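Local coordinates for protein glycerol-3-phosphate dehydrogenase [NAD(P)+] (Coxiella burnetii, PDB 3K96) that probably catalyses the NAD(P)H-dependent reduction of dihydroxyacetone phosphate to sn-glycerol 3-phosphate, the precursor for phospholipid synthesis, at residues P31-A37 with K54-S59. Residues are numbered along the deposited sequence; the frame is centred on the assembly and turned at random.
Sequences PIAILGA and KVRLWS
The side chains of P31, just ahead of strand 32-35, and R56, within the parallel strand 55-58, lie side by side, pointing the same way; helix 39-49 joins the two strands as a beta-alpha-beta unit. With CG beside its backbone N (chi1 -62°) and the chain extended from there, R56 runs past the proline ring, whose CB sits 4.0 Å from R56 NE. This is van der Waals contact, while R56 NH1 is hydrogen-bonded to the carbonyls of S96 and E98. Between the strands, five backbone hydrogen bonds alternate in direction; the shortest, I34 N to R56 O at 2.7 Å, is almost straight (174°), while those at the two ends, I32 N to K54 O and G36 N to W58 O, are more bent.

W58 extends on the same face as R56, the indole passing obliquely beside L35, with CE3 3.9 Å from L35 CB. On the face turned to helix 39-49, L57 CD1 meets I34 CG2 at 3.6 Å. Beyond the strand, A37 points its methyl toward 54-59, its CB 4.0 Å from L57 CG and 3.7 Å from S59 CB, and a water links A37 N with S59 OG, which also hydrogen-bonds to H64. G36 belongs to a GxGxxG sequence of Rossmann type, consistent with dinucleotide binding. The inward-facing amides and carbonyls are thus paired between largely apolar side chains, with a guanidinium near P31 and water and a hydroxyl by A37.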
ATOM      1  N   PRO A  31     -15.358 -16.691  30.759  1.00 43.96           N
ATOM      2  CA  PRO A  31     -15.625 -15.531  29.936  1.00 41.24           C
ATOM      3  C   PRO A  31     -14.355 -14.749  29.665  1.00 37.53           C
ATOM      4  O   PRO A  31     -13.416 -14.826  30.436  1.00 37.25           O
ATOM      5  CB  PRO A  31     -16.578 -14.687  30.799  1.00 41.22           C
ATOM      6  CG  PRO A  31     -17.048 -15.574  31.890  1.00 43.52           C
ATOM      7  CD  PRO A  31     -15.959 -16.567  32.101  1.00 44.26           C
ATOM      8  N   ILE A  32     -14.316 -14.036  28.551  1.00 35.28           N
ATOM      9  CA  ILE A  32     -13.186 -13.170  28.255  1.00 32.18           C
ATOM     10  C   ILE A  32     -13.705 -11.751  28.436  1.00 31.59           C
ATOM     11  O   ILE A  32     -14.872 -11.473  28.150  1.00 32.45           O
ATOM     12  CB  ILE A  32     -12.605 -13.430  26.853  1.00 32.41           C
ATOM     13  CG1 ILE A  32     -11.378 -12.523  26.600  1.00 32.56           C
ATOM     14  CG2 ILE A  32     -13.671 -13.266  25.789  1.00 29.06           C
ATOM     15  CD1 ILE A  32     -10.584 -12.934  25.386  1.00 31.94           C
ATOM     16  N   ALA A  33     -12.878 -10.867  28.979  1.00 29.97           N
ATOM     17  CA  ALA A  33     -13.280  -9.484  29.171  1.00 29.24           C
ATOM     18  C   ALA A  33     -12.614  -8.601  28.116  1.00 29.01           C
ATOM     19  O   ALA A  33     -11.408  -8.732  27.848  1.00 28.10           O
ATOM     20  CB  ALA A  33     -12.909  -8.986  30.596  1.00 28.15           C
ATOM     21  N   ILE A  34     -13.415  -7.725  27.510  1.00 28.86           N
ATOM     22  CA  ILE A  34     -12.906  -6.736  26.556  1.00 28.77           C
ATOM     23  C   ILE A  34     -13.116  -5.351  27.155  1.00 28.66           C
ATOM     24  O   ILE A  34     -14.249  -4.927  27.373  1.00 28.19           O
ATOM     25  CB  ILE A  34     -13.607  -6.836  25.189  1.00 29.05           C
ATOM     26  CG1 ILE A  34     -13.213  -8.156  24.509  1.00 29.73           C
ATOM     27  CG2 ILE A  34     -13.251  -5.629  24.341  1.00 27.01           C
ATOM     28  CD1 ILE A  34     -13.926  -8.457  23.216  1.00 31.46           C
ATOM     29  N   LEU A  35     -12.008  -4.664  27.426  1.00 27.92           N
ATOM     30  CA  LEU A  35     -12.013  -3.347  28.029  1.00 28.14           C
ATOM     31  C   LEU A  35     -11.867  -2.310  26.914  1.00 28.87           C
ATOM     32  O   LEU A  35     -10.813  -2.213  26.285  1.00 27.89           O
ATOM     33  CB  LEU A  35     -10.850  -3.228  29.041  1.00 28.09           C
ATOM     34  CG  LEU A  35     -10.728  -4.347  30.100  1.00 29.85           C
ATOM     35  CD1 LEU A  35      -9.597  -4.046  31.108  1.00 25.11           C
ATOM     36  CD2 LEU A  35     -12.053  -4.610  30.831  1.00 25.04           C
ATOM     37  N   GLY A  36     -12.934  -1.555  26.677  1.00 29.81           N
ATOM     38  CA  GLY A  36     -12.989  -0.552  25.592  1.00 30.66           C
ATOM     39  C   GLY A  36     -14.135  -0.900  24.654  1.00 30.40           C
ATOM     40  O   GLY A  36     -14.061  -1.868  23.872  1.00 30.19           O
ATOM     41  N   ALA A  37     -15.195  -0.105  24.711  1.00 30.56           N
ATOM     42  CA  ALA A  37     -16.363  -0.364  23.907  1.00 30.22           C
ATOM     43  C   ALA A  37     -16.466   0.562  22.712  1.00 31.06           C
ATOM     44  O   ALA A  37     -17.559   1.033  22.352  1.00 31.72           O
ATOM     45  CB  ALA A  37     -17.620  -0.297  24.774  1.00 28.93           C
ATOM     46  N   LYS A  54     -18.575 -16.677  25.845  1.00 36.14           N
ATOM     47  CA  LYS A  54     -19.096 -15.665  26.743  1.00 36.76           C
ATOM     48  C   LYS A  54     -18.155 -14.483  26.717  1.00 35.36           C
ATOM     49  O   LYS A  54     -16.948 -14.651  26.896  1.00 35.88           O
ATOM     50  CB  LYS A  54     -19.173 -16.188  28.177  1.00 37.64           C
ATOM     51  CG  LYS A  54     -20.036 -17.433  28.328  1.00 42.39           C
ATOM     52  CD  LYS A  54     -19.955 -17.993  29.754  1.00 48.11           C
ATOM     53  CE  LYS A  54     -20.585 -19.393  29.852  1.00 50.99           C
ATOM     54  NZ  LYS A  54     -19.801 -20.412  29.065  1.00 52.71           N
ATOM     55  N   VAL A  55     -18.705 -13.291  26.527  1.00 33.34           N
ATOM     56  CA  VAL A  55     -17.909 -12.105  26.474  1.00 32.52           C
ATOM     57  C   VAL A  55     -18.470 -10.998  27.326  1.00 32.21           C
ATOM     58  O   VAL A  55     -19.679 -10.752  27.320  1.00 33.99           O
ATOM     59  CB  VAL A  55     -17.819 -11.554  25.017  1.00 32.58           C
ATOM     60  CG1 VAL A  55     -16.947 -10.309  24.992  1.00 29.23           C
ATOM     61  CG2 VAL A  55     -17.285 -12.617  24.073  1.00 31.23           C
ATOM     62  N   ARG A  56     -17.585 -10.310  28.040  1.00 31.62           N
ATOM     63  CA  ARG A  56     -17.959  -9.169  28.856  1.00 31.64           C
ATOM     64  C   ARG A  56     -17.270  -7.932  28.273  1.00 32.12           C
ATOM     65  O   ARG A  56     -16.039  -7.866  28.198  1.00 31.29           O
ATOM     66  CB  ARG A  56     -17.531  -9.354  30.305  1.00 31.65           C
ATOM     67  CG  ARG A  56     -18.174 -10.529  30.993  1.00 32.50           C
ATOM     68  CD  ARG A  56     -17.646 -10.645  32.407  1.00 36.15           C
ATOM     69  NE  ARG A  56     -18.143 -11.834  33.086  1.00 37.17           N
ATOM     70  CZ  ARG A  56     -17.858 -12.159  34.342  1.00 37.74           C
ATOM     71  NH1 ARG A  56     -17.057 -11.390  35.076  1.00 36.65           N
ATOM     72  NH2 ARG A  56     -18.379 -13.264  34.865  1.00 39.92           N
ATOM     73  N   LEU A  57     -18.077  -6.954  27.896  1.00 31.84           N
ATOM     74  CA  LEU A  57     -17.591  -5.731  27.307  1.00 32.80           C
ATOM     75  C   LEU A  57     -17.749  -4.579  28.277  1.00 33.36           C
ATOM     76  O   LEU A  57     -18.858  -4.264  28.682  1.00 36.17           O
ATOM     77  CB  LEU A  57     -18.398  -5.442  26.035  1.00 31.78           C
ATOM     78  CG  LEU A  57     -17.994  -4.222  25.216  1.00 33.32           C
ATOM     79  CD1 LEU A  57     -16.564  -4.382  24.713  1.00 30.80           C
ATOM     80  CD2 LEU A  57     -18.978  -4.033  24.056  1.00 32.63           C
ATOM     81  N   TRP A  58     -16.650  -3.934  28.620  1.00 34.42           N
ATOM     82  CA  TRP A  58     -16.649  -2.811  29.558  1.00 35.36           C
ATOM     83  C   TRP A  58     -16.320  -1.495  28.870  1.00 37.47           C
ATOM     84  O   TRP A  58     -15.489  -1.432  27.958  1.00 36.11           O
ATOM     85  CB  TRP A  58     -15.609  -3.063  30.643  1.00 35.36           C
ATOM     86  CG  TRP A  58     -15.385  -1.935  31.636  1.00 34.29           C
ATOM     87  CD1 TRP A  58     -16.121  -1.675  32.765  1.00 39.06           C
ATOM     88  CD2 TRP A  58     -14.320  -0.972  31.626  1.00 35.23           C
ATOM     89  NE1 TRP A  58     -15.599  -0.593  33.435  1.00 37.72           N
ATOM     90  CE2 TRP A  58     -14.492  -0.145  32.762  1.00 36.60           C
ATOM     91  CE3 TRP A  58     -13.238  -0.719  30.759  1.00 36.24           C
ATOM     92  CZ2 TRP A  58     -13.629   0.915  33.055  1.00 36.23           C
ATOM     93  CZ3 TRP A  58     -12.374   0.325  31.055  1.00 38.33           C
ATOM     94  CH2 TRP A  58     -12.578   1.135  32.198  1.00 39.70           C
ATOM     95  N   SER A  59     -16.988  -0.449  29.329  1.00 39.43           N
ATOM     96  CA  SER A  59     -16.760   0.884  28.849  1.00 41.90           C
ATOM     97  C   SER A  59     -16.620   1.793  30.044  1.00 44.44           C
ATOM     98  O   SER A  59     -17.363   1.645  31.022  1.00 44.33           O
ATOM     99  CB  SER A  59     -17.951   1.358  28.017  1.00 42.05           C
ATOM    100  OG  SER A  59     -17.768   2.707  27.616  1.00 41.85           O
TER
HETATM  101  O   HOH W   1     -14.985   2.569  26.398  1.00 41.32           O